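Tryptophan--tRNA ligase (Pyrococcus horikoshii, PDB 3JXE) catalyses the ATP-dependent attachment of L-tryptophan to tRNA(Trp), a class I aminoacyl-tRNA synthetase reaction that passes through a tryptophanyl-adenylate intermediate. Local coordinates at residues F5-W10 and A213-D218; W10-V15 and S251-A256; R52-S57 and K242-L247. All coordinates share one frame; numbering follows the deposited sequence.

Contact 1 of 3, residues F5-W10 and A213-D218; sequences FKVTPW and AAIDQD. With TYM (tryptophanyl-5'AMP), chain E.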
loop_
_atom_site.group_PDB
_atom_site.type_symbol
_atom_site.label_atom_id
_atom_site.label_comp_id
_atom_site.label_asym_id
_atom_site.label_seq_id
_atom_site.Cartn_x
_atom_site.Cartn_y
_atom_site.Cartn_z
ATOM N N PHE B 5 -24.825 -3.952 21.466
ATOM C CA PHE B 5 -24.077 -4.990 20.763
ATOM C C PHE B 5 -23.110 -4.317 19.789
ATOM O O PHE B 5 -23.420 -3.261 19.229
ATOM C CB PHE B 5 -25.022 -5.951 20.025
ATOM C CG PHE B 5 -25.897 -5.287 18.993
ATOM C CD1 PHE B 5 -25.486 -5.195 17.665
ATOM C CD2 PHE B 5 -27.139 -4.766 19.344
ATOM C CE1 PHE B 5 -26.291 -4.584 16.709
ATOM C CE2 PHE B 5 -27.951 -4.153 18.392
ATOM C CZ PHE B 5 -27.526 -4.063 17.073
ATOM N N LYS B 6 -21.941 -4.919 19.595
ATOM C CA LYS B 6 -20.923 -4.338 18.723
ATOM C C LYS B 6 -20.791 -5.126 17.420
ATOM O O LYS B 6 -20.660 -6.351 17.441
ATOM C CB LYS B 6 -19.578 -4.268 19.451
ATOM C CG LYS B 6 -18.630 -3.210 18.906
ATOM C CD LYS B 6 -17.309 -3.225 19.654
ATOM C CE LYS B 6 -16.420 -2.075 19.212
ATOM N NZ LYS B 6 -15.084 -2.134 19.862
ATOM N N VAL B 7 -20.850 -4.416 16.293
ATOM C CA VAL B 7 -20.640 -5.016 14.972
ATOM C C VAL B 7 -19.659 -4.167 14.159
ATOM O O VAL B 7 -20.038 -3.167 13.543
ATOM C CB VAL B 7 -21.972 -5.228 14.186
ATOM C CG1 VAL B 7 -21.704 -5.809 12.801
ATOM C CG2 VAL B 7 -22.917 -6.142 14.948
ATOM N N THR B 8 -18.390 -4.567 14.189
ATOM C CA THR B 8 -17.342 -3.930 13.392
ATOM C C THR B 8 -16.771 -4.968 12.424
ATOM O O THR B 8 -17.038 -6.162 12.580
ATOM C CB THR B 8 -16.202 -3.344 14.280
ATOM O OG1 THR B 8 -15.303 -4.391 14.674
ATOM C CG2 THR B 8 -16.767 -2.660 15.524
ATOM N N PRO B 9 -15.995 -4.528 11.414
ATOM C CA PRO B 9 -15.358 -5.486 10.502
ATOM C C PRO B 9 -14.350 -6.440 11.158
ATOM O O PRO B 9 -13.723 -7.234 10.458
ATOM C CB PRO B 9 -14.640 -4.581 9.494
ATOM C CG PRO B 9 -15.332 -3.271 9.589
ATOM C CD PRO B 9 -15.699 -3.138 11.025
ATOM N N TRP B 10 -14.204 -6.368 12.481
ATOM C CA TRP B 10 -13.226 -7.193 13.199
ATOM C C TRP B 10 -13.770 -7.912 14.434
ATOM O O TRP B 10 -13.130 -8.831 14.946
ATOM C CB TRP B 10 -11.991 -6.370 13.573
ATOM C CG TRP B 10 -11.311 -5.764 12.393
ATOM C CD1 TRP B 10 -10.431 -6.374 11.549
ATOM C CD2 TRP B 10 -11.466 -4.424 11.914
ATOM N NE1 TRP B 10 -10.023 -5.496 10.575
ATOM C CE2 TRP B 10 -10.644 -4.291 10.774
ATOM C CE3 TRP B 10 -12.218 -3.320 12.338
ATOM C CZ2 TRP B 10 -10.552 -3.099 10.054
ATOM C CZ3 TRP B 10 -12.125 -2.136 11.621
ATOM C CH2 TRP B 10 -11.296 -2.036 10.491
ATOM N N ALA B 213 -21.735 -10.369 1.098
ATOM C CA ALA B 213 -20.993 -10.608 2.336
ATOM C C ALA B 213 -21.935 -10.512 3.535
ATOM O O ALA B 213 -23.135 -10.289 3.367
ATOM C CB ALA B 213 -19.850 -9.608 2.472
ATOM N N ALA B 214 -21.403 -10.698 4.739
ATOM C CA ALA B 214 -22.195 -10.476 5.947
ATOM C C ALA B 214 -22.164 -9.001 6.331
ATOM O O ALA B 214 -21.273 -8.254 5.912
ATOM C CB ALA B 214 -21.713 -11.358 7.098
ATOM N N ILE B 215 -23.142 -8.597 7.137
ATOM C CA ILE B 215 -23.359 -7.196 7.493
ATOM C C ILE B 215 -22.138 -6.523 8.153
ATOM O O ILE B 215 -22.012 -5.298 8.120
ATOM C CB ILE B 215 -24.653 -7.057 8.366
ATOM C CG1 ILE B 215 -25.563 -5.905 7.886
ATOM C CG2 ILE B 215 -24.338 -7.072 9.873
ATOM C CD1 ILE B 215 -24.974 -4.505 7.909
ATOM N N ASP B 216 -21.236 -7.322 8.721
ATOM C CA ASP B 216 -20.069 -6.796 9.436
ATOM C C ASP B 216 -19.060 -6.071 8.538
ATOM O O ASP B 216 -18.286 -5.239 9.012
ATOM C CB ASP B 216 -19.367 -7.908 10.227
ATOM C CG ASP B 216 -18.750 -8.972 9.331
ATOM O OD1 ASP B 216 -17.654 -9.461 9.669
ATOM O OD2 ASP B 216 -19.351 -9.320 8.292
ATOM N N GLN B 217 -19.077 -6.390 7.247
ATOM C CA GLN B 217 -18.117 -5.830 6.295
ATOM C C GLN B 217 -18.580 -4.508 5.685
ATOM O O GLN B 217 -17.842 -3.879 4.920
ATOM C CB GLN B 217 -17.810 -6.845 5.188
ATOM C CG GLN B 217 -17.050 -8.075 5.664
ATOM C CD GLN B 217 -15.734 -7.725 6.329
ATOM O OE1 GLN B 217 -14.876 -7.076 5.732
ATOM N NE2 GLN B 217 -15.572 -8.152 7.576
ATOM N N ASP B 218 -19.789 -4.087 6.052
ATOM C CA ASP B 218 -20.448 -2.920 5.455
ATOM C C ASP B 218 -19.739 -1.559 5.604
ATOM O O ASP B 218 -19.762 -0.763 4.659
ATOM C CB ASP B 218 -21.898 -2.823 5.937
ATOM C CG ASP B 218 -22.686 -1.770 5.192
ATOM O OD1 ASP B 218 -22.922 -1.946 3.977
ATOM O OD2 ASP B 218 -23.066 -0.764 5.824
HETATM P P TYM E . -13.567 -12.585 7.073
HETATM O O1P TYM E . -12.411 -13.362 6.571
HETATM O O2P TYM E . -13.663 -12.266 8.514
HETATM O "O5'" TYM E . -14.925 -13.346 6.660
HETATM C "C5'" TYM E . -15.131 -13.740 5.298
HETATM C "C4'" TYM E . -16.617 -13.686 4.923
HETATM O "O4'" TYM E . -17.394 -14.416 5.913
HETATM C "C1'" TYM E . -18.422 -13.530 6.446
HETATM N N9 TYM E . -18.634 -13.995 7.853
HETATM C C4 TYM E . -19.719 -14.620 8.309
HETATM N N3 TYM E . -20.884 -14.989 7.743
HETATM C C2 TYM E . -21.822 -15.609 8.449
HETATM N N1 TYM E . -21.647 -15.888 9.733
HETATM C C6 TYM E . -20.507 -15.551 10.362
HETATM N N6 TYM E . -20.347 -15.840 11.650
HETATM C C5 TYM E . -19.504 -14.898 9.649
HETATM N N7 TYM E . -18.296 -14.439 9.961
HETATM C C8 TYM E . -17.765 -13.895 8.864
HETATM C "C2'" TYM E . -17.854 -12.125 6.264
HETATM O "O2'" TYM E . -18.913 -11.180 6.135
HETATM C "C3'" TYM E . -17.134 -12.246 4.926
HETATM O "O3'" TYM E . -18.075 -12.104 3.849
HETATM N NH3 TYM E . -11.622 -8.226 5.751
HETATM C CA TYM E . -12.481 -9.310 5.257
HETATM C CB TYM E . -11.919 -9.852 3.942
HETATM C CG TYM E . -12.549 -9.149 2.700
HETATM C CD2 TYM E . -13.877 -9.163 2.286
HETATM C CE2 TYM E . -13.973 -8.395 1.118
HETATM C CE3 TYM E . -15.017 -9.769 2.811
HETATM C CD1 TYM E . -11.889 -8.395 1.792
HETATM N NE1 TYM E . -12.771 -7.921 0.802
HETATM C CZ2 TYM E . -15.201 -8.243 0.485
HETATM C CZ3 TYM E . -16.248 -9.609 2.174
HETATM C CH2 TYM E . -16.341 -8.846 1.011
HETATM C C TYM E . -12.534 -10.447 6.283
HETATM O O TYM E . -11.604 -10.620 7.074
HETATM O OPP TYM E . -13.677 -11.208 6.222
#

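Contact 2 of 3, residues W10-V15 and S251-A256; sequences WEVEGV and SGKMSA. With TYM (tryptophanyl-5'AMP), chain E; SO4 (sulfate ion), chain F.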
loop_
_atom_site.group_PDB
_atom_site.type_symbol
_atom_site.label_atom_id
_atom_site.label_comp_id
_atom_site.label_asym_id
_atom_site.label_seq_id
_atom_site.Cartn_x
_atom_site.Cartn_y
_atom_site.Cartn_z
ATOM N N TRP B 10 -14.204 -6.368 12.481
ATOM C CA TRP B 10 -13.226 -7.193 13.199
ATOM C C TRP B 10 -13.770 -7.912 14.434
ATOM O O TRP B 10 -13.130 -8.831 14.946
ATOM C CB TRP B 10 -11.991 -6.370 13.573
ATOM C CG TRP B 10 -11.311 -5.764 12.393
ATOM C CD1 TRP B 10 -10.431 -6.374 11.549
ATOM C CD2 TRP B 10 -11.466 -4.424 11.914
ATOM N NE1 TRP B 10 -10.023 -5.496 10.575
ATOM C CE2 TRP B 10 -10.644 -4.291 10.774
ATOM C CE3 TRP B 10 -12.218 -3.320 12.338
ATOM C CZ2 TRP B 10 -10.552 -3.099 10.054
ATOM C CZ3 TRP B 10 -12.125 -2.136 11.621
ATOM C CH2 TRP B 10 -11.296 -2.036 10.491
ATOM N N GLU B 11 -14.939 -7.490 14.915
ATOM C CA GLU B 11 -15.556 -8.111 16.092
ATOM C C GLU B 11 -17.076 -7.969 16.126
ATOM O O GLU B 11 -17.625 -6.936 15.743
ATOM C CB GLU B 11 -14.943 -7.568 17.391
ATOM C CG GLU B 11 -14.955 -6.050 17.517
ATOM C CD GLU B 11 -14.457 -5.568 18.864
ATOM O OE1 GLU B 11 -15.118 -5.859 19.887
ATOM O OE2 GLU B 11 -13.409 -4.886 18.897
ATOM N N VAL B 12 -17.742 -9.029 16.583
ATOM C CA VAL B 12 -19.187 -9.028 16.797
ATOM C C VAL B 12 -19.479 -9.528 18.212
ATOM O O VAL B 12 -19.208 -10.686 18.539
ATOM C CB VAL B 12 -19.937 -9.891 15.746
ATOM C CG1 VAL B 12 -21.436 -9.912 16.029
ATOM C CG2 VAL B 12 -19.680 -9.370 14.340
ATOM N N GLU B 13 -20.023 -8.646 19.049
ATOM C CA GLU B 13 -20.283 -8.965 20.454
ATOM C C GLU B 13 -21.741 -8.741 20.835
ATOM O O GLU B 13 -22.359 -7.771 20.399
ATOM C CB GLU B 13 -19.377 -8.134 21.366
ATOM C CG GLU B 13 -17.897 -8.508 21.298
ATOM C CD GLU B 13 -16.994 -7.509 22.015
ATOM O OE1 GLU B 13 -17.486 -6.443 22.466
ATOM O OE2 GLU B 13 -15.779 -7.793 22.125
ATOM N N GLY B 14 -22.283 -9.645 21.648
ATOM C CA GLY B 14 -23.654 -9.529 22.144
ATOM C C GLY B 14 -24.716 -9.984 21.159
ATOM O O GLY B 14 -24.417 -10.264 19.995
ATOM N N VAL B 15 -25.959 -10.069 21.634
ATOM C CA VAL B 15 -27.092 -10.430 20.777
ATOM C C VAL B 15 -27.377 -9.305 19.790
ATOM O O VAL B 15 -27.606 -8.158 20.181
ATOM C CB VAL B 15 -28.376 -10.836 21.576
ATOM C CG1 VAL B 15 -28.133 -12.197 22.313
ATOM C CG2 VAL B 15 -28.807 -9.700 22.584
ATOM N N SER B 251 -25.412 -15.119 21.395
ATOM C CA SER B 251 -24.803 -13.805 21.212
ATOM C C SER B 251 -23.505 -13.909 20.406
ATOM O O SER B 251 -22.875 -14.969 20.359
ATOM C CB SER B 251 -24.542 -13.138 22.568
ATOM O OG SER B 251 -23.457 -13.742 23.252
ATOM N N GLY B 252 -23.113 -12.799 19.782
ATOM C CA GLY B 252 -21.942 -12.768 18.910
ATOM C C GLY B 252 -22.186 -13.536 17.626
ATOM O O GLY B 252 -23.284 -13.498 17.067
ATOM N N LYS B 253 -21.154 -14.235 17.162
ATOM C CA LYS B 253 -21.245 -15.074 15.965
ATOM C C LYS B 253 -20.296 -16.268 16.073
ATOM O O LYS B 253 -19.529 -16.373 17.034
ATOM C CB LYS B 253 -20.945 -14.257 14.699
ATOM C CG LYS B 253 -19.512 -13.739 14.588
ATOM C CD LYS B 253 -19.297 -12.990 13.285
ATOM C CE LYS B 253 -17.854 -12.537 13.131
ATOM N NZ LYS B 253 -16.934 -13.664 12.812
ATOM N N MET B 254 -20.356 -17.166 15.093
ATOM C CA MET B 254 -19.406 -18.267 15.008
ATOM C C MET B 254 -18.037 -17.706 14.648
ATOM O O MET B 254 -17.868 -17.082 13.600
ATOM C CB MET B 254 -19.850 -19.295 13.968
ATOM C CG MET B 254 -19.035 -20.575 13.989
ATOM S SD MET B 254 -19.283 -21.618 12.542
ATOM C CE MET B 254 -20.930 -22.248 12.840
ATOM N N SER B 255 -17.069 -17.922 15.534
ATOM C CA SER B 255 -15.725 -17.385 15.362
ATOM C C SER B 255 -14.660 -18.432 15.669
ATOM O O SER B 255 -14.868 -19.318 16.502
ATOM C CB SER B 255 -15.531 -16.159 16.256
ATOM O OG SER B 255 -14.209 -15.658 16.163
ATOM N N ALA B 256 -13.518 -18.315 14.995
ATOM C CA ALA B 256 -12.378 -19.200 15.228
ATOM C C ALA B 256 -11.745 -18.986 16.608
ATOM O O ALA B 256 -10.929 -19.796 17.056
ATOM C CB ALA B 256 -11.338 -19.040 14.124
HETATM P P TYM E . -13.567 -12.585 7.073
HETATM O O1P TYM E . -12.411 -13.362 6.571
HETATM O O2P TYM E . -13.663 -12.266 8.514
HETATM O "O5'" TYM E . -14.925 -13.346 6.660
HETATM C "C5'" TYM E . -15.131 -13.740 5.298
HETATM C "C4'" TYM E . -16.617 -13.686 4.923
HETATM O "O4'" TYM E . -17.394 -14.416 5.913
HETATM C "C1'" TYM E . -18.422 -13.530 6.446
HETATM N N9 TYM E . -18.634 -13.995 7.853
HETATM C C4 TYM E . -19.719 -14.620 8.309
HETATM N N3 TYM E . -20.884 -14.989 7.743
HETATM C C2 TYM E . -21.822 -15.609 8.449
HETATM N N1 TYM E . -21.647 -15.888 9.733
HETATM C C6 TYM E . -20.507 -15.551 10.362
HETATM N N6 TYM E . -20.347 -15.840 11.650
HETATM C C5 TYM E . -19.504 -14.898 9.649
HETATM N N7 TYM E . -18.296 -14.439 9.961
HETATM C C8 TYM E . -17.765 -13.895 8.864
HETATM C "C2'" TYM E . -17.854 -12.125 6.264
HETATM O "O2'" TYM E . -18.913 -11.180 6.135
HETATM C "C3'" TYM E . -17.134 -12.246 4.926
HETATM O "O3'" TYM E . -18.075 -12.104 3.849
HETATM N NH3 TYM E . -11.622 -8.226 5.751
HETATM C CA TYM E . -12.481 -9.310 5.257
HETATM C CB TYM E . -11.919 -9.852 3.942
HETATM C CG TYM E . -12.549 -9.149 2.700
HETATM C CD2 TYM E . -13.877 -9.163 2.286
HETATM C CE2 TYM E . -13.973 -8.395 1.118
HETATM C CE3 TYM E . -15.017 -9.769 2.811
HETATM C CD1 TYM E . -11.889 -8.395 1.792
HETATM N NE1 TYM E . -12.771 -7.921 0.802
HETATM C CZ2 TYM E . -15.201 -8.243 0.485
HETATM C CZ3 TYM E . -16.248 -9.609 2.174
HETATM C CH2 TYM E . -16.341 -8.846 1.011
HETATM C C TYM E . -12.534 -10.447 6.283
HETATM O O TYM E . -11.604 -10.620 7.074
HETATM O OPP TYM E . -13.677 -11.208 6.222
HETATM S S SO4 F . -13.838 -15.256 12.668
HETATM O O1 SO4 F . -13.968 -14.262 13.731
HETATM O O2 SO4 F . -15.151 -15.804 12.348
HETATM O O3 SO4 F . -13.274 -14.642 11.469
HETATM O O4 SO4 F . -12.948 -16.320 13.113
#

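Contact 3 of 3, residues R52-S57 and K242-L247; sequences RKFFFS and KFVPSL. With TYM (tryptophanyl-5'AMP), chain E.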
loop_
_atom_site.group_PDB
_atom_site.type_symbol
_atom_site.label_atom_id
_atom_site.label_comp_id
_atom_site.label_asym_id
_atom_site.label_seq_id
_atom_site.Cartn_x
_atom_site.Cartn_y
_atom_site.Cartn_z
ATOM N N ARG B 52 -35.131 -17.838 2.292
ATOM C CA ARG B 52 -35.400 -17.874 3.730
ATOM C C ARG B 52 -34.855 -16.637 4.451
ATOM O O ARG B 52 -34.805 -16.594 5.684
ATOM C CB ARG B 52 -34.881 -19.171 4.358
ATOM C CG ARG B 52 -35.633 -20.411 3.899
ATOM C CD ARG B 52 -35.181 -21.645 4.647
ATOM N NE ARG B 52 -35.508 -22.869 3.917
ATOM C CZ ARG B 52 -35.022 -24.074 4.203
ATOM N NH1 ARG B 52 -34.177 -24.238 5.213
ATOM N NH2 ARG B 52 -35.381 -25.121 3.475
ATOM N N LYS B 53 -34.457 -15.641 3.660
ATOM C CA LYS B 53 -34.058 -14.309 4.139
ATOM C C LYS B 53 -32.904 -14.299 5.149
ATOM O O LYS B 53 -32.923 -13.546 6.128
ATOM C CB LYS B 53 -35.276 -13.528 4.664
ATOM C CG LYS B 53 -36.247 -13.107 3.572
ATOM C CD LYS B 53 -37.556 -12.596 4.150
ATOM C CE LYS B 53 -38.541 -12.259 3.040
ATOM N NZ LYS B 53 -39.872 -11.865 3.578
ATOM N N PHE B 54 -31.903 -15.141 4.901
ATOM C CA PHE B 54 -30.649 -15.084 5.649
ATOM C C PHE B 54 -29.881 -13.850 5.194
ATOM O O PHE B 54 -29.242 -13.168 6.000
ATOM C CB PHE B 54 -29.823 -16.356 5.436
ATOM C CG PHE B 54 -28.509 -16.357 6.164
ATOM C CD1 PHE B 54 -27.312 -16.346 5.460
ATOM C CD2 PHE B 54 -28.469 -16.360 7.556
ATOM C CE1 PHE B 54 -26.092 -16.347 6.130
ATOM C CE2 PHE B 54 -27.254 -16.360 8.235
ATOM C CZ PHE B 54 -26.063 -16.354 7.520
ATOM N N PHE B 55 -29.950 -13.579 3.892
ATOM C CA PHE B 55 -29.580 -12.284 3.352
ATOM C C PHE B 55 -30.778 -11.358 3.531
ATOM O O PHE B 55 -31.822 -11.542 2.901
ATOM C CB PHE B 55 -29.177 -12.401 1.884
ATOM C CG PHE B 55 -27.759 -12.851 1.682
ATOM C CD1 PHE B 55 -27.421 -14.199 1.761
ATOM C CD2 PHE B 55 -26.756 -11.924 1.414
ATOM C CE1 PHE B 55 -26.106 -14.616 1.576
ATOM C CE2 PHE B 55 -25.439 -12.330 1.226
ATOM C CZ PHE B 55 -25.113 -13.678 1.307
ATOM N N PHE B 56 -30.619 -10.375 4.411
ATOM C CA PHE B 56 -31.732 -9.557 4.885
ATOM C C PHE B 56 -31.645 -8.104 4.433
ATOM O O PHE B 56 -32.663 -7.412 4.356
ATOM C CB PHE B 56 -31.804 -9.620 6.415
ATOM C CG PHE B 56 -30.676 -8.902 7.111
ATOM C CD1 PHE B 56 -30.910 -7.709 7.784
ATOM C CD2 PHE B 56 -29.380 -9.414 7.088
ATOM C CE1 PHE B 56 -29.876 -7.040 8.427
ATOM C CE2 PHE B 56 -28.339 -8.750 7.728
ATOM C CZ PHE B 56 -28.590 -7.563 8.400
ATOM N N SER B 57 -30.428 -7.648 4.147
ATOM C CA SER B 57 -30.177 -6.250 3.813
ATOM C C SER B 57 -29.442 -6.104 2.484
ATOM O O SER B 57 -28.755 -7.024 2.040
ATOM C CB SER B 57 -29.382 -5.581 4.934
ATOM O OG SER B 57 -29.106 -4.231 4.624
ATOM N N LYS B 242 -27.019 -12.250 7.417
ATOM C CA LYS B 242 -26.940 -12.322 8.871
ATOM C C LYS B 242 -25.704 -13.128 9.263
ATOM O O LYS B 242 -24.912 -13.526 8.404
ATOM C CB LYS B 242 -28.204 -12.966 9.451
ATOM C CG LYS B 242 -29.463 -12.123 9.325
ATOM C CD LYS B 242 -30.677 -12.867 9.859
ATOM C CE LYS B 242 -31.960 -12.100 9.568
ATOM N NZ LYS B 242 -33.163 -12.838 10.048
ATOM N N PHE B 243 -25.533 -13.360 10.560
ATOM C CA PHE B 243 -24.433 -14.186 11.041
ATOM C C PHE B 243 -24.901 -15.596 11.364
ATOM O O PHE B 243 -26.040 -15.804 11.785
ATOM C CB PHE B 243 -23.781 -13.562 12.277
ATOM C CG PHE B 243 -23.202 -12.199 12.039
ATOM C CD1 PHE B 243 -23.695 -11.096 12.726
ATOM C CD2 PHE B 243 -22.164 -12.016 11.130
ATOM C CE1 PHE B 243 -23.164 -9.829 12.515
ATOM C CE2 PHE B 243 -21.629 -10.753 10.910
ATOM C CZ PHE B 243 -22.131 -9.658 11.603
ATOM N N VAL B 244 -24.012 -16.562 11.155
ATOM C CA VAL B 244 -24.234 -17.923 11.621
ATOM C C VAL B 244 -23.814 -17.972 13.090
ATOM O O VAL B 244 -22.659 -17.684 13.412
ATOM C CB VAL B 244 -23.427 -18.952 10.799
ATOM C CG1 VAL B 244 -23.793 -20.375 11.206
ATOM C CG2 VAL B 244 -23.662 -18.754 9.315
ATOM N N PRO B 245 -24.755 -18.318 13.988
ATOM C CA PRO B 245 -24.448 -18.350 15.419
ATOM C C PRO B 245 -23.588 -19.555 15.798
ATOM O O PRO B 245 -23.563 -20.549 15.069
ATOM C CB PRO B 245 -25.830 -18.455 16.068
ATOM C CG PRO B 245 -26.670 -19.141 15.051
ATOM C CD PRO B 245 -26.154 -18.697 13.713
ATOM N N SER B 246 -22.884 -19.456 16.924
ATOM C CA SER B 246 -22.104 -20.578 17.439
ATOM C C SER B 246 -23.029 -21.604 18.092
ATOM O O SER B 246 -24.200 -21.313 18.351
ATOM C CB SER B 246 -21.036 -20.093 18.425
ATOM O OG SER B 246 -21.609 -19.647 19.642
ATOM N N LEU B 247 -22.499 -22.799 18.349
ATOM C CA LEU B 247 -23.270 -23.897 18.937
ATOM C C LEU B 247 -23.939 -23.534 20.262
ATOM O O LEU B 247 -25.163 -23.630 20.390
ATOM C CB LEU B 247 -22.385 -25.132 19.130
ATOM C CG LEU B 247 -22.194 -26.072 17.938
ATOM C CD1 LEU B 247 -20.968 -26.950 18.145
ATOM C CD2 LEU B 247 -23.440 -26.922 17.698
HETATM P P TYM E . -13.567 -12.585 7.073
HETATM O O1P TYM E . -12.411 -13.362 6.571
HETATM O O2P TYM E . -13.663 -12.266 8.514
HETATM O "O5'" TYM E . -14.925 -13.346 6.660
HETATM C "C5'" TYM E . -15.131 -13.740 5.298
HETATM C "C4'" TYM E . -16.617 -13.686 4.923
HETATM O "O4'" TYM E . -17.394 -14.416 5.913
HETATM C "C1'" TYM E . -18.422 -13.530 6.446
HETATM N N9 TYM E . -18.634 -13.995 7.853
HETATM C C4 TYM E . -19.719 -14.620 8.309
HETATM N N3 TYM E . -20.884 -14.989 7.743
HETATM C C2 TYM E . -21.822 -15.609 8.449
HETATM N N1 TYM E . -21.647 -15.888 9.733
HETATM C C6 TYM E . -20.507 -15.551 10.362
HETATM N N6 TYM E . -20.347 -15.840 11.650
HETATM C C5 TYM E . -19.504 -14.898 9.649
HETATM N N7 TYM E . -18.296 -14.439 9.961
HETATM C C8 TYM E . -17.765 -13.895 8.864
HETATM C "C2'" TYM E . -17.854 -12.125 6.264
HETATM O "O2'" TYM E . -18.913 -11.180 6.135
HETATM C "C3'" TYM E . -17.134 -12.246 4.926
HETATM O "O3'" TYM E . -18.075 -12.104 3.849
HETATM N NH3 TYM E . -11.622 -8.226 5.751
HETATM C CA TYM E . -12.481 -9.310 5.257
HETATM C CB TYM E . -11.919 -9.852 3.942
HETATM C CG TYM E . -12.549 -9.149 2.700
HETATM C CD2 TYM E . -13.877 -9.163 2.286
HETATM C CE2 TYM E . -13.973 -8.395 1.118
HETATM C CE3 TYM E . -15.017 -9.769 2.811
HETATM C CD1 TYM E . -11.889 -8.395 1.792
HETATM N NE1 TYM E . -12.771 -7.921 0.802
HETATM C CZ2 TYM E . -15.201 -8.243 0.485
HETATM C CZ3 TYM E . -16.248 -9.609 2.174
HETATM C CH2 TYM E . -16.341 -8.846 1.011
HETATM C C TYM E . -12.534 -10.447 6.283
HETATM O O TYM E . -11.604 -10.620 7.074
HETATM O OPP TYM E . -13.677 -11.208 6.222
#

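Contact 1 of 3, residues F5-W10 and A213-D218
At the ribose end of the adenylate pocket of this class I Rossmann fold, Val7 and Pro9, on the N-terminal beta-hairpin, lie against Asp216 and Gln217, on the 3-10 turn that follows strand 209-214. The backbones come nearest at Pro9 and Asp216, and no hydrogen bond crosses between them. Pro9 has no N-H to give; the carbonyl oxygen of Asp216 sits over the flat of the Pro9 ring, with a CA-H...O contact of 3.3 Å from Pro9 CA to Asp216 O. Gln217 NE2 comes within 3.5 Å of Pro9 O, close but not hydrogen-bonded. Val7 crosses Asp216 at about a right angle. Its CG1, anti to the backbone N (chi1 178°), sits 3.9 Å from Asp216 CA and also reaches the CG2 branch of Ile215, while helix 18-25 touches both Val7 and Ile215 through Leu21.

The Asp216 carboxylate turns to the ligand. OD2 accepts the 2'-hydroxyl of tryptophanyl-AMP at 2.9 Å from O2', and the same O2' takes the N-H of Ala214 at 2.9 Å from Ala214 N, so one hydroxyl is gripped as both donor and acceptor. In Gln217 the bend at chi2 (-57°) returns the amide toward the hairpin: OE1 is hydrogen-bonded to Gln198, and NE2 makes a weak bond of 3.2 Å to Asp216 OD1, the carboxylate oxygen not used by the ribose.

Contact 2 of 3, residues W10-V15 and S251-A256
Lys253 places CG between its backbone N and carbonyl carbon (chi1 66°), runs extended through CD and CE, and bends at chi4 (74°). Val12 has CG1 anti to the backbone N and CG2 beside it, and these torsions lay the two side chains across each other at about a right angle. The CG2 branch of Val12 meets the lysine stem, 3.8 Å from Lys253 CD, while CG1 reaches the backbone of Gly252. This joins strand 11-13 of the N-terminal hairpin to the KMSKS region, the signature loop of class I synthetases.

One hydrogen bond fixes the loop to the hairpin: Gly252 N donates to Gly14 O at 2.9 Å, nearly straight at 171°, although the donor stands well above the carbonyl plane. Both glycines have positive phi. Beside this bond, the CB of Ser251 packs against Val15 CG1 at 3.7 Å, its hydroxyl being bonded to Ser249.

Beyond the valine, Lys253 NZ donates to the adenine, 3.3 Å from N7 of tryptophanyl-AMP, and makes a weak hydrogen bond to O1 of a sulfate, 3.2 Å from NZ. That anion, probably from the crystallisation liquor, also accepts from Ser255 OG, 2.8 Å from its O1, and from Ala256 N, 2.8 Å from its O4; His87 and His90 of the HIGH region complete its site. A sulfate between the two signature motifs, beside the adenylate, is consistent with a position for a phosphate of ATP or the leaving diphosphate.

Contact 3 of 3, residues R52-S57 and K242-L247
Lys242 runs from the backbone of Phe54 to the ring of Phe56 and ends near the carbonyl of Lys53, and each of its carbons has a neighbour across the contact. CB stands 3.7 Å from Phe54 CE2 and close to the Phe54 carbonyl. CG, anti to its own carbonyl carbon (chi1 -69°), lies 3.5 Å from Phe56 CD2. Past CG the chain is extended: CD skirts Phe54 O, CE comes 3.9 Å from Lys53 O and near Phe56 CB, and NZ ends 4.0 Å from Lys53 O, too far for a hydrogen bond.

The start of this chain is fixed by its backbone. Lys242 N donates to Phe54 O at 2.8 Å and 156°, and the same N lies over the centre of one face of the Phe54 ring. That ring, with CG anti to the backbone N, reaches toward the 242-244 backbone: Phe243 O lies in its plane at the edge, and CZ touches Val244 CG2 at 3.8 Å. Val244 also meets the adenine, its N-H donating to N1 of tryptophanyl-AMP at 2.8 Å from Val244 N and almost perfectly straight, 178°. The Val244 carbonyl takes a weak bond from N6.

The residues 52-57 segment leaves helix 48-51 through a Schellman motif with Lys53 as its C-prime residue and enters strand 55-59, whose classic bulge at Phe56 and Ser57 faces His240 on strand 237-241. Helices 88-104 and 301-311 pack on Phe54 and Val244 through Ile92 and Ile309.

How the contacts relate
All three contacts touch one adenylate, each holding a different part of it: contact 1 the ribose, contact 2 the N7 side of the adenine, contact 3 its N1 edge. Contacts 1 and 2 have centres about 9 Å apart and share Trp10; their hairpin strands are joined where Lys6 O lies 2.9 Å from Glu13 N, a probable hydrogen bond. Contact 3 is centred about 12 Å from either. Phe243 of contact 3 links all of them, its CZ standing 3.5 Å from Asp216 CB and 3.7 Å from Val12 CG2. The KMSKS loop is further tied to contact 3 by Met254 N, 2.9 Å from Val244 O, probably also a hydrogen bond.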